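Local coordinates for protein aerobactin synthase IucA (Klebsiella pneumoniae subsp. pneumoniae, PDB 5JM8) that binds ATP and magnesium and, as an NRPS-independent siderophore synthetase, probably activates a carboxylate of citrate for amide formation on the way to aerobactin, at residues Ala150-Pro155 with Leu285-Arg290; Glu105-Arg110 with Phe546-Asp551; Thr11-Ala16 with Glu113-Thr118. All coordinates share one frame; numbering follows the deposited sequence.

Contact 1: Ala150-Pro155 with Leu285-Arg290. With ATP (adenosine-5'-triphosphate), chain I.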
loop_
_atom_site.group_PDB
_atom_site.type_symbol
_atom_site.label_atom_id
_atom_site.label_comp_id
_atom_site.label_asym_id
_atom_site.label_seq_id
_atom_site.Cartn_x
_atom_site.Cartn_y
_atom_site.Cartn_z
ATOM N N ALA A 150 -0.375 -11.754 33.773
ATOM C CA ALA A 150 -1.360 -12.774 34.109
ATOM C C ALA A 150 -1.218 -13.259 35.547
ATOM O O ALA A 150 -2.164 -13.807 36.115
ATOM C CB ALA A 150 -1.244 -13.947 33.146
ATOM N N PHE A 151 -0.035 -13.065 36.125
ATOM C CA PHE A 151 0.237 -13.481 37.499
ATOM C C PHE A 151 0.707 -12.307 38.352
ATOM O O PHE A 151 1.664 -12.415 39.118
ATOM C CB PHE A 151 1.270 -14.614 37.516
ATOM C CG PHE A 151 0.698 -15.945 37.130
ATOM C CD1 PHE A 151 0.416 -16.232 35.806
ATOM C CD2 PHE A 151 0.431 -16.904 38.088
ATOM C CE1 PHE A 151 -0.115 -17.452 35.443
ATOM C CE2 PHE A 151 -0.102 -18.126 37.732
ATOM C CZ PHE A 151 -0.378 -18.399 36.409
ATOM N N HIS A 152 0.020 -11.181 38.194
ATOM C CA HIS A 152 0.180 -10.031 39.073
ATOM C C HIS A 152 -1.200 -9.695 39.635
ATOM O O HIS A 152 -2.198 -9.841 38.934
ATOM C CB HIS A 152 0.774 -8.837 38.321
ATOM C CG HIS A 152 1.318 -7.769 39.217
ATOM N ND1 HIS A 152 0.542 -6.741 39.708
ATOM C CD2 HIS A 152 2.562 -7.573 39.717
ATOM C CE1 HIS A 152 1.283 -5.957 40.470
ATOM N NE2 HIS A 152 2.513 -6.440 40.492
ATOM N N PRO A 153 -1.270 -9.273 40.909
ATOM C CA PRO A 153 -2.584 -8.944 41.477
ATOM C C PRO A 153 -3.180 -7.646 40.934
ATOM O O PRO A 153 -4.398 -7.545 40.786
ATOM C CB PRO A 153 -2.293 -8.819 42.975
ATOM C CG PRO A 153 -0.846 -8.484 43.054
ATOM C CD PRO A 153 -0.203 -9.216 41.925
ATOM N N ALA A 154 -2.324 -6.669 40.654
ATOM C CA ALA A 154 -2.756 -5.379 40.129
ATOM C C ALA A 154 -1.938 -4.986 38.899
ATOM O O ALA A 154 -1.155 -4.038 38.948
ATOM C CB ALA A 154 -2.638 -4.313 41.202
ATOM N N PRO A 155 -2.121 -5.716 37.788
ATOM C CA PRO A 155 -1.351 -5.480 36.560
ATOM C C PRO A 155 -1.666 -4.150 35.871
ATOM O O PRO A 155 -0.887 -3.721 35.019
ATOM C CB PRO A 155 -1.756 -6.653 35.665
ATOM C CG PRO A 155 -3.092 -7.069 36.161
ATOM C CD PRO A 155 -3.074 -6.830 37.635
ATOM N N LEU A 285 4.052 1.058 37.417
ATOM C CA LEU A 285 3.461 -0.083 36.721
ATOM C C LEU A 285 4.062 -1.375 37.279
ATOM O O LEU A 285 5.280 -1.549 37.257
ATOM C CB LEU A 285 3.702 0.013 35.211
ATOM C CG LEU A 285 3.262 1.303 34.510
ATOM C CD1 LEU A 285 3.775 1.319 33.079
ATOM C CD2 LEU A 285 1.747 1.460 34.532
ATOM N N THR A 286 3.197 -2.269 37.762
ATOM C CA THR A 286 3.595 -3.496 38.471
ATOM C C THR A 286 4.861 -3.347 39.321
ATOM O O THR A 286 5.958 -3.706 38.889
ATOM C CB THR A 286 3.818 -4.678 37.499
ATOM O OG1 THR A 286 4.710 -4.285 36.449
ATOM C CG2 THR A 286 2.496 -5.150 36.905
ATOM N N ASN A 287 4.678 -2.835 40.536
ATOM C CA ASN A 287 5.745 -2.657 41.528
ATOM C C ASN A 287 7.099 -2.218 40.961
ATOM O O ASN A 287 8.141 -2.792 41.284
ATOM C CB ASN A 287 5.919 -3.945 42.361
ATOM C CG ASN A 287 6.002 -5.206 41.513
ATOM O OD1 ASN A 287 4.982 -5.812 41.180
ATOM N ND2 ASN A 287 7.221 -5.635 41.205
ATOM N N SER A 288 7.074 -1.185 40.125
ATOM C CA SER A 288 8.293 -0.489 39.728
ATOM C C SER A 288 7.977 0.871 39.123
ATOM O O SER A 288 7.237 0.970 38.141
ATOM C CB SER A 288 9.103 -1.318 38.729
ATOM O OG SER A 288 10.253 -0.603 38.304
ATOM N N VAL A 289 8.531 1.918 39.727
ATOM C CA VAL A 289 8.532 3.232 39.108
ATOM C C VAL A 289 9.295 3.095 37.798
ATOM O O VAL A 289 10.311 2.398 37.736
ATOM C CB VAL A 289 9.177 4.306 40.006
ATOM C CG1 VAL A 289 10.656 4.004 40.234
ATOM C CG2 VAL A 289 9.007 5.683 39.390
ATOM N N ARG A 290 8.803 3.745 36.750
ATOM C CA ARG A 290 9.315 3.501 35.408
ATOM C C ARG A 290 10.233 4.616 34.927
ATOM O O ARG A 290 10.254 4.956 33.745
ATOM C CB ARG A 290 8.146 3.311 34.442
ATOM C CG ARG A 290 7.327 2.058 34.722
ATOM C CD ARG A 290 8.140 0.798 34.479
ATOM N NE ARG A 290 7.439 -0.408 34.904
ATOM C CZ ARG A 290 7.994 -1.614 34.947
ATOM N NH1 ARG A 290 9.263 -1.775 34.594
ATOM N NH2 ARG A 290 7.283 -2.660 35.344
HETATM P PG ATP I . 10.463 -2.146 27.368
HETATM O O1G ATP I . 9.848 -1.028 26.565
HETATM O O2G ATP I . 10.215 -3.516 26.785
HETATM O O3G ATP I . 11.906 -1.909 27.742
HETATM P PB ATP I . 10.171 -2.270 30.258
HETATM O O1B ATP I . 9.269 -1.440 31.137
HETATM O O2B ATP I . 11.664 -2.034 30.289
HETATM O O3B ATP I . 9.607 -2.178 28.742
HETATM P PA ATP I . 9.843 -4.505 32.019
HETATM O O1A ATP I . 10.690 -3.676 32.952
HETATM O O2A ATP I . 10.147 -5.972 31.836
HETATM O O3A ATP I . 9.880 -3.829 30.558
HETATM O "O5'" ATP I . 8.292 -4.387 32.422
HETATM C "C5'" ATP I . 7.344 -5.091 31.626
HETATM C "C4'" ATP I . 6.002 -4.375 31.577
HETATM O "O4'" ATP I . 5.099 -5.177 30.813
HETATM C "C3'" ATP I . 5.379 -4.167 32.949
HETATM O "O3'" ATP I . 4.975 -2.799 33.091
HETATM C "C2'" ATP I . 4.185 -5.102 33.004
HETATM O "O2'" ATP I . 3.044 -4.475 33.587
HETATM C "C1'" ATP I . 3.909 -5.458 31.553
HETATM N N9 ATP I . 3.561 -6.887 31.393
HETATM C C8 ATP I . 2.402 -7.326 30.875
HETATM N N7 ATP I . 2.367 -8.682 30.855
HETATM C C5 ATP I . 3.528 -9.123 31.369
HETATM C C6 ATP I . 4.135 -10.443 31.630
HETATM N N6 ATP I . 3.448 -11.568 31.319
HETATM N N1 ATP I . 5.371 -10.473 32.180
HETATM C C2 ATP I . 6.045 -9.346 32.485
HETATM N N3 ATP I . 5.547 -8.115 32.270
HETATM C C4 ATP I . 4.316 -7.937 31.726
HETATM O O HOH W 1 0.496 -2.440 37.798
#
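His152 and Asn287 make the one direct hydrogen bond between the two loops: His152 NE2 donates to Asn287 OD1 at 2.6 Å, in the plane of the imidazole and nearly in line with the amide C=O. Ring and amide are almost coplanar, 15° apart. His152 CG is anti to the backbone N (chi1 -164°), which swings the ring to Thr286 and Asn287. On the ring's other nitrogen, the backbone N of Ala154 donates to His152 ND1 at 3.0 Å, tilted somewhat from the plane.

The apolar contact is a CH-pi interaction. Thr286 CG2 sits 3.6 Å from the centroid of the His152 ring, over its middle, while Pro153 CD covers the opposite face nearer the rim. A water adds a polar link, donating to Ala154 O at 2.6 Å and accepting from Thr286 N at 2.7 Å.

The same segment also meets the nucleotide. Thr286 OG1 makes a weak hydrogen bond with ATP O2' at 3.3 Å, and Arg290 NH1 a weak one to ATP O1A at 2.9 Å.

With ND1 accepting and NE2 donating, the ring is consistent with a neutral imidazole protonated on NE2, its rotation held by both bonds; the Thr286 methyl, between imidazole and ribose hydroxyl, links it to the ATP site by packing.

Contact 2: Glu105-Arg110 with Phe546-Asp551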
loop_
_atom_site.group_PDB
_atom_site.type_symbol
_atom_site.label_atom_id
_atom_site.label_comp_id
_atom_site.label_asym_id
_atom_site.label_seq_id
_atom_site.Cartn_x
_atom_site.Cartn_y
_atom_site.Cartn_z
ATOM N N GLU A 105 -4.500 -1.993 52.997
ATOM C CA GLU A 105 -5.571 -1.233 52.364
ATOM C C GLU A 105 -5.077 -0.541 51.093
ATOM O O GLU A 105 -5.854 -0.312 50.164
ATOM C CB GLU A 105 -6.151 -0.203 53.337
ATOM C CG GLU A 105 -7.374 0.541 52.806
ATOM C CD GLU A 105 -8.488 -0.391 52.356
ATOM O OE1 GLU A 105 -8.631 -1.486 52.945
ATOM O OE2 GLU A 105 -9.218 -0.034 51.407
ATOM N N THR A 106 -3.793 -0.199 51.064
ATOM C CA THR A 106 -3.168 0.330 49.856
ATOM C C THR A 106 -3.127 -0.747 48.780
ATOM O O THR A 106 -3.359 -0.482 47.603
ATOM C CB THR A 106 -1.733 0.826 50.118
ATOM O OG1 THR A 106 -1.752 1.866 51.102
ATOM C CG2 THR A 106 -1.106 1.359 48.840
ATOM N N PHE A 107 -2.811 -1.967 49.196
ATOM C CA PHE A 107 -2.761 -3.103 48.291
ATOM C C PHE A 107 -4.138 -3.385 47.703
ATOM O O PHE A 107 -4.280 -3.567 46.496
ATOM C CB PHE A 107 -2.229 -4.335 49.026
ATOM C CG PHE A 107 -2.267 -5.602 48.216
ATOM C CD1 PHE A 107 -1.334 -5.836 47.219
ATOM C CD2 PHE A 107 -3.222 -6.574 48.471
ATOM C CE1 PHE A 107 -1.365 -7.009 46.481
ATOM C CE2 PHE A 107 -3.255 -7.749 47.736
ATOM C CZ PHE A 107 -2.325 -7.965 46.742
ATOM N N HIS A 108 -5.154 -3.401 48.559
ATOM C CA HIS A 108 -6.507 -3.738 48.130
ATOM C C HIS A 108 -7.103 -2.680 47.208
ATOM O O HIS A 108 -7.780 -3.018 46.238
ATOM C CB HIS A 108 -7.425 -3.930 49.339
ATOM C CG HIS A 108 -8.806 -4.383 48.977
ATOM N ND1 HIS A 108 -9.841 -3.502 48.744
ATOM C CD2 HIS A 108 -9.321 -5.623 48.799
ATOM C CE1 HIS A 108 -10.934 -4.181 48.443
ATOM N NE2 HIS A 108 -10.645 -5.469 48.470
ATOM N N GLN A 109 -6.866 -1.405 47.509
ATOM C CA GLN A 109 -7.405 -0.336 46.674
ATOM C C GLN A 109 -6.774 -0.395 45.285
ATOM O O GLN A 109 -7.455 -0.202 44.281
ATOM C CB GLN A 109 -7.185 1.046 47.316
ATOM C CG GLN A 109 -5.732 1.479 47.451
ATOM C CD GLN A 109 -5.580 2.886 48.009
ATOM O OE1 GLN A 109 -6.556 3.513 48.424
ATOM N NE2 GLN A 109 -4.350 3.390 48.015
ATOM N N ARG A 110 -5.477 -0.690 45.236
ATOM C CA ARG A 110 -4.765 -0.807 43.966
ATOM C C ARG A 110 -5.295 -1.974 43.135
ATOM O O ARG A 110 -5.400 -1.878 41.914
ATOM C CB ARG A 110 -3.261 -0.971 44.208
ATOM C CG ARG A 110 -2.565 0.318 44.621
ATOM C CD ARG A 110 -1.092 0.101 44.943
ATOM N NE ARG A 110 -0.400 1.355 45.238
ATOM C CZ ARG A 110 0.885 1.441 45.572
ATOM N NH1 ARG A 110 1.627 0.347 45.665
ATOM N NH2 ARG A 110 1.428 2.625 45.820
ATOM N N PHE A 546 2.946 -11.262 46.873
ATOM C CA PHE A 546 3.428 -10.858 48.192
ATOM C C PHE A 546 4.539 -9.823 48.063
ATOM O O PHE A 546 4.867 -9.127 49.024
ATOM C CB PHE A 546 3.904 -12.074 48.989
ATOM C CG PHE A 546 2.795 -13.015 49.360
ATOM C CD1 PHE A 546 1.889 -12.683 50.353
ATOM C CD2 PHE A 546 2.650 -14.226 48.705
ATOM C CE1 PHE A 546 0.861 -13.542 50.690
ATOM C CE2 PHE A 546 1.627 -15.088 49.037
ATOM C CZ PHE A 546 0.731 -14.746 50.033
ATOM N N CYS A 547 5.108 -9.716 46.867
ATOM C CA CYS A 547 6.078 -8.668 46.575
ATOM C C CYS A 547 5.370 -7.325 46.451
ATOM O O CYS A 547 5.891 -6.289 46.866
ATOM C CB CYS A 547 6.845 -8.979 45.290
ATOM S SG CYS A 547 8.082 -7.740 44.840
ATOM N N TYR A 548 4.172 -7.355 45.878
ATOM C CA TYR A 548 3.386 -6.149 45.645
ATOM C C TYR A 548 2.724 -5.675 46.935
ATOM O O TYR A 548 2.499 -4.480 47.139
ATOM C CB TYR A 548 2.329 -6.420 44.573
ATOM C CG TYR A 548 1.675 -5.186 44.012
ATOM C CD1 TYR A 548 2.386 -4.317 43.207
ATOM C CD2 TYR A 548 0.343 -4.897 44.272
ATOM C CE1 TYR A 548 1.803 -3.191 42.684
ATOM C CE2 TYR A 548 -0.253 -3.771 43.750
ATOM C CZ TYR A 548 0.484 -2.922 42.953
ATOM O OH TYR A 548 -0.098 -1.799 42.424
ATOM N N LEU A 549 2.420 -6.632 47.802
ATOM C CA LEU A 549 1.838 -6.360 49.109
ATOM C C LEU A 549 2.860 -5.686 50.026
ATOM O O LEU A 549 2.494 -4.934 50.932
ATOM C CB LEU A 549 1.331 -7.668 49.717
ATOM C CG LEU A 549 0.717 -7.686 51.115
ATOM C CD1 LEU A 549 -0.497 -6.776 51.217
ATOM C CD2 LEU A 549 0.344 -9.120 51.449
ATOM N N ASN A 550 4.139 -5.964 49.776
ATOM C CA ASN A 550 5.246 -5.326 50.491
ATOM C C ASN A 550 6.091 -4.433 49.583
ATOM O O ASN A 550 7.077 -4.891 49.005
ATOM C CB ASN A 550 6.153 -6.384 51.123
ATOM C CG ASN A 550 5.460 -7.177 52.211
ATOM O OD1 ASN A 550 4.559 -6.676 52.886
ATOM N ND2 ASN A 550 5.887 -8.422 52.395
ATOM N N ASP A 551 5.719 -3.161 49.469
ATOM C CA ASP A 551 6.466 -2.221 48.634
ATOM C C ASP A 551 7.908 -2.077 49.112
ATOM O O ASP A 551 8.852 -2.286 48.347
ATOM C CB ASP A 551 5.785 -0.851 48.623
ATOM C CG ASP A 551 4.479 -0.852 47.853
ATOM O OD1 ASP A 551 4.208 -1.836 47.130
ATOM O OD2 ASP A 551 3.727 0.140 47.962
HETATM O O HOH W 2 0.859 -2.421 47.062
#
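Phe107 and Tyr548 meet rim to rim where helix 101-124 passes the short helix 545-549. Phe107 CE1 comes to 3.5 Å from Tyr548 CD2; the ring planes stand at 61°, and neither ring lies over the face of the other. Leu549 adds the next apolar piece: its CD1 methyl touches Phe107 CG at 3.7 Å, at the root of the ring, while its CB lies over one ring face toward the rim. Phe107 reaches between these two residues because its CG is anti to the backbone N (chi1 174°).

One helical turn on, Arg110 runs across the phenol end of Tyr548. Its CD packs against Tyr548 OH at 3.3 Å, and its chain, extended from CG to NE, carries the guanidinium past the tyrosine to Asp551. There Arg110 NH1 forms a salt bridge with Asp551 OD2 at 3.1 Å, its hydrogen bond weak and bent. The guanidinium and carboxylate planes are 26° apart, and the oxygen approaches obliquely. A water lies above the tyrosine ring near its rim, donating to Tyr548 O at 2.6 Å and accepting weakly from Arg110 NH1.

Behind this first shell, Thr106 CG2 lies against one face of the guanidinium, 3.7 Å above its plane. Phe107 also meets the ring of Phe545 edge to face and packs on Val90 of helix 82-96, and Tyr548 is turned edge to face with His152.

The contact thus divides into a buried aromatic and aliphatic part and a polar margin. The cation of Arg110 would probably be favoured there by Asp551 and, through the water, by Tyr548 O; the salt bridge itself looks loose, and Asp551 is exposed and is the last residue modelled before a gap.

Contact 3: Thr11-Ala16 with Glu113-Thr118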
loop_
_atom_site.group_PDB
_atom_site.type_symbol
_atom_site.label_atom_id
_atom_site.label_comp_id
_atom_site.label_asym_id
_atom_site.label_seq_id
_atom_site.Cartn_x
_atom_site.Cartn_y
_atom_site.Cartn_z
ATOM N N THR A 11 -20.185 -13.286 34.578
ATOM C CA THR A 11 -19.698 -14.662 34.584
ATOM C C THR A 11 -18.189 -14.697 34.395
ATOM O O THR A 11 -17.484 -15.450 35.068
ATOM C CB THR A 11 -20.357 -15.502 33.474
ATOM O OG1 THR A 11 -21.782 -15.403 33.577
ATOM C CG2 THR A 11 -19.940 -16.966 33.583
ATOM N N LEU A 12 -17.704 -13.872 33.472
ATOM C CA LEU A 12 -16.283 -13.810 33.155
ATOM C C LEU A 12 -15.601 -12.610 33.794
ATOM O O LEU A 12 -16.118 -11.492 33.757
ATOM C CB LEU A 12 -16.079 -13.753 31.640
ATOM C CG LEU A 12 -16.043 -15.087 30.895
ATOM C CD1 LEU A 12 -17.383 -15.808 30.963
ATOM C CD2 LEU A 12 -15.631 -14.844 29.462
ATOM N N ASP A 13 -14.437 -12.857 34.383
ATOM C CA ASP A 13 -13.579 -11.787 34.868
ATOM C C ASP A 13 -12.125 -12.215 34.716
ATOM O O ASP A 13 -11.615 -13.015 35.498
ATOM C CB ASP A 13 -13.898 -11.440 36.325
ATOM C CG ASP A 13 -13.269 -10.129 36.764
ATOM O OD1 ASP A 13 -12.278 -9.697 36.138
ATOM O OD2 ASP A 13 -13.770 -9.526 37.738
ATOM N N VAL A 14 -11.471 -11.676 33.692
ATOM C CA VAL A 14 -10.067 -11.963 33.431
ATOM C C VAL A 14 -9.156 -11.184 34.374
ATOM O O VAL A 14 -8.012 -11.567 34.590
ATOM C CB VAL A 14 -9.684 -11.634 31.968
ATOM C CG1 VAL A 14 -10.391 -12.582 31.010
ATOM C CG2 VAL A 14 -10.008 -10.181 31.628
ATOM N N ALA A 15 -9.666 -10.090 34.933
ATOM C CA ALA A 15 -8.900 -9.286 35.881
ATOM C C ALA A 15 -8.801 -10.002 37.222
ATOM O O ALA A 15 -7.723 -10.103 37.808
ATOM C CB ALA A 15 -9.539 -7.915 36.058
ATOM N N ALA A 16 -9.932 -10.502 37.704
ATOM C CA ALA A 16 -9.965 -11.204 38.975
ATOM C C ALA A 16 -9.106 -12.460 38.911
ATOM O O ALA A 16 -8.484 -12.848 39.898
ATOM C CB ALA A 16 -11.393 -11.558 39.351
ATOM N N GLU A 113 -8.507 -0.781 41.702
ATOM C CA GLU A 113 -8.230 0.194 40.659
ATOM C C GLU A 113 -7.911 -0.537 39.364
ATOM O O GLU A 113 -8.494 -0.250 38.321
ATOM C CB GLU A 113 -7.074 1.115 41.067
ATOM C CG GLU A 113 -7.458 2.192 42.088
ATOM C CD GLU A 113 -6.264 2.973 42.616
ATOM O OE1 GLU A 113 -5.113 2.527 42.413
ATOM O OE2 GLU A 113 -6.479 4.036 43.235
ATOM N N SER A 114 -7.002 -1.503 39.445
ATOM C CA SER A 114 -6.633 -2.305 38.286
ATOM C C SER A 114 -7.850 -3.033 37.722
ATOM O O SER A 114 -8.080 -3.028 36.514
ATOM C CB SER A 114 -5.541 -3.311 38.654
ATOM O OG SER A 114 -5.228 -4.154 37.558
ATOM N N HIS A 115 -8.630 -3.652 38.604
ATOM C CA HIS A 115 -9.803 -4.412 38.190
ATOM C C HIS A 115 -10.804 -3.523 37.459
ATOM O O HIS A 115 -11.422 -3.944 36.482
ATOM C CB HIS A 115 -10.469 -5.070 39.404
ATOM C CG HIS A 115 -11.706 -5.845 39.070
ATOM N ND1 HIS A 115 -12.955 -5.264 39.005
ATOM C CD2 HIS A 115 -11.887 -7.156 38.782
ATOM C CE1 HIS A 115 -13.850 -6.182 38.692
ATOM N NE2 HIS A 115 -13.229 -7.340 38.551
ATOM N N ALA A 116 -10.947 -2.287 37.931
ATOM C CA ALA A 116 -11.899 -1.343 37.357
ATOM C C ALA A 116 -11.394 -0.756 36.042
ATOM O O ALA A 116 -12.149 -0.633 35.077
ATOM C CB ALA A 116 -12.189 -0.232 38.341
ATOM N N HIS A 117 -10.117 -0.386 36.019
ATOM C CA HIS A 117 -9.498 0.171 34.822
ATOM C C HIS A 117 -9.569 -0.819 33.668
ATOM O O HIS A 117 -9.782 -0.434 32.519
ATOM C CB HIS A 117 -8.042 0.544 35.100
ATOM C CG HIS A 117 -7.881 1.584 36.165
ATOM N ND1 HIS A 117 -6.713 1.742 36.880
ATOM C CD2 HIS A 117 -8.743 2.512 36.642
ATOM C CE1 HIS A 117 -6.861 2.728 37.746
ATOM N NE2 HIS A 117 -8.084 3.211 37.624
ATOM N N THR A 118 -9.380 -2.095 33.987
ATOM C CA THR A 118 -9.452 -3.157 32.994
ATOM C C THR A 118 -10.851 -3.238 32.393
ATOM O O THR A 118 -11.004 -3.361 31.180
ATOM C CB THR A 118 -9.086 -4.523 33.600
ATOM O OG1 THR A 118 -7.741 -4.487 34.089
ATOM C CG2 THR A 118 -9.212 -5.632 32.561
#
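His115 and Asp13 join the middle of helix 101-124 to the N-cap of helix 14-26, so the contact is a helix N-terminus held to the side of another helix by a His-carboxylate hydrogen bond. From CB, the His115 side chain leaves with CG anti to the backbone N (chi1 179°), which brings the ring to the first turn of helix 14-26 and to Asp13. CD2 then meets the start of the other helix: Ala15 CB lies 3.7 Å from His115 CD2, and the backbone N of Ala16 faces the same ring edge. His115 CE1 is 3.5 Å from Asp13 OD2. At the tip, His115 NE2 donates to Asp13 OD2; the modelled 2.4 Å is very short and its exact value doubtful. Ring and carboxylate planes are 52° apart. Phe82 stacks on the imidazole.

The carboxylate divides its work. While OD2 takes the histidine, Asp13 OD1 caps the helix, accepting from Ala16 N at 2.9 Å and more weakly from Ala15 N; the Ala16 bond arrives from well above the carboxylate plane. One carboxylate thus serves both the histidine and the helix cap.

A turn further along, Thr118 CG2 approaches Ala15 CB at 4.2 Å, and its hydroxyl turns back to its own helix: Thr118 OG1 and Thr118 N reach Ser114 O from opposite faces of that carbonyl's plane.

How the contacts relate
Helix 101-124 carries one side of both contact 2 and contact 3, and the loop of contact 1 rests on it between them. Contacts 1 and 2 lie about 10 Å apart, centre to centre, and share a seam: Tyr548 CD1 is 3.4 Å from His152 CE1, and Ala154 CB packs on the same tyrosine. Contact 3, about 14 Å from contact 1 between centres, joins it through Ser114 OG, 3.4 Å from Pro155 CD. Of the three, contact 1 touches ATP directly; the side chain of Tyr548 is about 9 Å from the nucleotide and that of Thr118 about 11 Å. Contact 3 thus backs 150-155, while Tyr548 touches both 150-155 and Asn287 of the ATP-lining 285-290.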